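Local coordinates for protein O-methyltransferase, putative (Bacillus cereus, PDB 3DUW) that probably transfers the methyl group of S-adenosyl-L-methionine to a hydroxyl oxygen of its substrate, releasing S-adenosyl-L-homocysteine, at residues 26-31 with 69-74. Residues are numbered along the deposited sequence; the frame is centred on the assembly and turned at random.
Sequences EEVLQV and GGYSTI. With SAH (S-adenosyl-L-homocysteine), chain C.
Helix 23-34, the second of the chain, packs against the start of helix 71-77, the helix that follows the first strand of the Rossmann-like methyltransferase sheet, and Leu29 and Val28 meet Tyr71 there. Leu29 lies over one face of the phenol ring: CD2 sits 4.0 Å from the centroid of the Tyr71 ring and 28° off its normal, the geometry of a CH-pi contact. The other methyl, CD1 of Leu29, hangs over the same face but beyond its rim, 3.7 Å from Tyr71 CE1. Val28 approaches differently, with CG1 near the ring plane at the edge, 4.2 Å from Tyr71 CD1. Its two methyls are divided between partners, for CG2 of Val28 meets CD1 of Ile74 at 3.8 Å, one helical turn beyond the tyrosine. With CG swung anti to the backbone N (chi1 -173°), the ring of Tyr71 extends toward helix 23-34, while its CB stays 3.6 Å from OXT of the ligand. Trp75 adds an edge-to-face ring contact to Tyr71. Next in sequence, Ser72 faces the ligand: its OG accepts a hydrogen bond from the SAH amino N at 3.0 Å and is also hydrogen-bonded to OE2 of Glu64. Gly70 is the N-cap; its positive phi (84°) would press any CB against the carbonyl O of Gly69. A glycine-rich turn leading into a helix beside the amino-acid end of the cofactor is characteristic of class I S-adenosylmethionine-dependent methyltransferases.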
# COMPACT_ATOMS: atom_id res chain seq x y z
N GLU A 26 -1.76 -23.18 0.21
CA GLU A 26 -1.27 -23.94 1.36
C GLU A 26 -0.31 -25.00 0.84
O GLU A 26 0.75 -25.23 1.43
CB GLU A 26 -2.43 -24.61 2.10
CG GLU A 26 -3.19 -23.69 3.04
CD GLU A 26 -4.33 -24.40 3.75
OE1 GLU A 26 -4.12 -25.54 4.23
OE2 GLU A 26 -5.43 -23.82 3.82
N GLU A 27 -0.68 -25.65 -0.26
CA GLU A 27 0.17 -26.67 -0.86
C GLU A 27 1.49 -26.06 -1.30
O GLU A 27 2.56 -26.64 -1.09
CB GLU A 27 -0.49 -27.30 -2.09
CG GLU A 27 -1.67 -28.20 -1.82
CD GLU A 27 -2.20 -28.82 -3.10
OE1 GLU A 27 -2.53 -28.05 -4.03
OE2 GLU A 27 -2.29 -30.06 -3.17
N VAL A 28 1.41 -24.89 -1.92
CA VAL A 28 2.61 -24.20 -2.39
C VAL A 28 3.62 -24.02 -1.26
O VAL A 28 4.79 -24.36 -1.41
CB VAL A 28 2.25 -22.82 -3.00
CG1 VAL A 28 3.52 -22.02 -3.29
CG2 VAL A 28 1.45 -23.00 -4.28
N LEU A 29 3.16 -23.49 -0.13
CA LEU A 29 4.06 -23.27 1.00
C LEU A 29 4.58 -24.59 1.58
O LEU A 29 5.72 -24.67 2.03
CB LEU A 29 3.36 -22.43 2.07
CG LEU A 29 3.03 -20.99 1.64
CD1 LEU A 29 2.17 -20.33 2.71
CD2 LEU A 29 4.32 -20.21 1.41
N GLN A 30 3.73 -25.62 1.59
CA GLN A 30 4.14 -26.93 2.10
C GLN A 30 5.23 -27.53 1.22
O GLN A 30 6.20 -28.11 1.72
CB GLN A 30 2.95 -27.88 2.16
CG GLN A 30 1.94 -27.56 3.24
CD GLN A 30 0.67 -28.38 3.11
OE1 GLN A 30 -0.23 -28.28 3.95
NE2 GLN A 30 0.58 -29.17 2.06
N VAL A 31 5.07 -27.40 -0.09
CA VAL A 31 6.07 -27.93 -1.02
C VAL A 31 7.37 -27.14 -0.87
O VAL A 31 8.45 -27.73 -0.85
CB VAL A 31 5.56 -27.86 -2.48
CG1 VAL A 31 6.68 -28.21 -3.45
CG2 VAL A 31 4.39 -28.81 -2.66
N GLY A 69 9.62 -19.84 -4.62
CA GLY A 69 8.75 -20.93 -4.97
C GLY A 69 7.51 -20.48 -5.74
O GLY A 69 6.61 -21.26 -6.01
N GLY A 70 7.47 -19.20 -6.10
CA GLY A 70 6.35 -18.66 -6.86
C GLY A 70 5.14 -18.24 -6.03
O GLY A 70 4.06 -18.00 -6.59
N TYR A 71 5.30 -18.14 -4.72
CA TYR A 71 4.19 -17.72 -3.86
C TYR A 71 3.73 -16.30 -4.23
O TYR A 71 2.56 -16.09 -4.52
CB TYR A 71 4.60 -17.80 -2.39
CG TYR A 71 3.47 -17.54 -1.43
CD1 TYR A 71 2.50 -18.50 -1.17
CD2 TYR A 71 3.36 -16.31 -0.78
CE1 TYR A 71 1.45 -18.25 -0.29
CE2 TYR A 71 2.32 -16.04 0.10
CZ TYR A 71 1.37 -17.02 0.34
OH TYR A 71 0.33 -16.73 1.20
N SER A 72 4.64 -15.33 -4.22
CA SER A 72 4.26 -13.97 -4.59
C SER A 72 3.79 -13.93 -6.04
O SER A 72 2.88 -13.19 -6.39
CB SER A 72 5.44 -13.02 -4.44
OG SER A 72 6.55 -13.46 -5.20
N THR A 73 4.44 -14.74 -6.88
CA THR A 73 4.12 -14.80 -8.30
C THR A 73 2.66 -15.15 -8.52
O THR A 73 2.00 -14.57 -9.39
CB THR A 73 4.98 -15.85 -9.00
OG1 THR A 73 6.29 -15.86 -8.41
CG2 THR A 73 5.10 -15.54 -10.48
N ILE A 74 2.15 -16.10 -7.75
CA ILE A 74 0.76 -16.52 -7.87
C ILE A 74 -0.18 -15.37 -7.46
O ILE A 74 -1.18 -15.12 -8.13
CB ILE A 74 0.51 -17.78 -7.02
CG1 ILE A 74 1.21 -18.97 -7.68
CG2 ILE A 74 -0.99 -18.04 -6.89
CD1 ILE A 74 1.32 -20.20 -6.80
N SAH C . 9.21 -12.84 -3.87
CA SAH C . 9.18 -14.32 -3.57
CB SAH C . 10.38 -14.72 -2.78
CG SAH C . 11.74 -14.50 -3.41
SD SAH C . 13.04 -14.78 -2.13
C SAH C . 7.91 -14.61 -2.70
O SAH C . 7.21 -13.66 -2.34
OXT SAH C . 7.67 -15.84 -2.42
C5' SAH C . 14.42 -14.14 -2.98
C4' SAH C . 14.78 -15.02 -4.27
O4' SAH C . 15.90 -14.30 -4.79
C3' SAH C . 15.32 -16.42 -4.02
O3' SAH C . 14.53 -17.42 -4.66
C2' SAH C . 16.80 -16.32 -4.58
O2' SAH C . 17.29 -17.55 -5.08
C1' SAH C . 16.66 -15.22 -5.62
N9 SAH C . 17.79 -14.62 -6.03
C8 SAH C . 18.94 -14.24 -5.36
N7 SAH C . 19.84 -13.66 -6.10
C5 SAH C . 19.27 -13.63 -7.39
C6 SAH C . 19.77 -13.12 -8.64
N6 SAH C . 20.97 -12.54 -8.78
N1 SAH C . 18.92 -13.27 -9.71
C2 SAH C . 17.69 -13.85 -9.62
N3 SAH C . 17.18 -14.36 -8.44
C4 SAH C . 18.02 -14.21 -7.37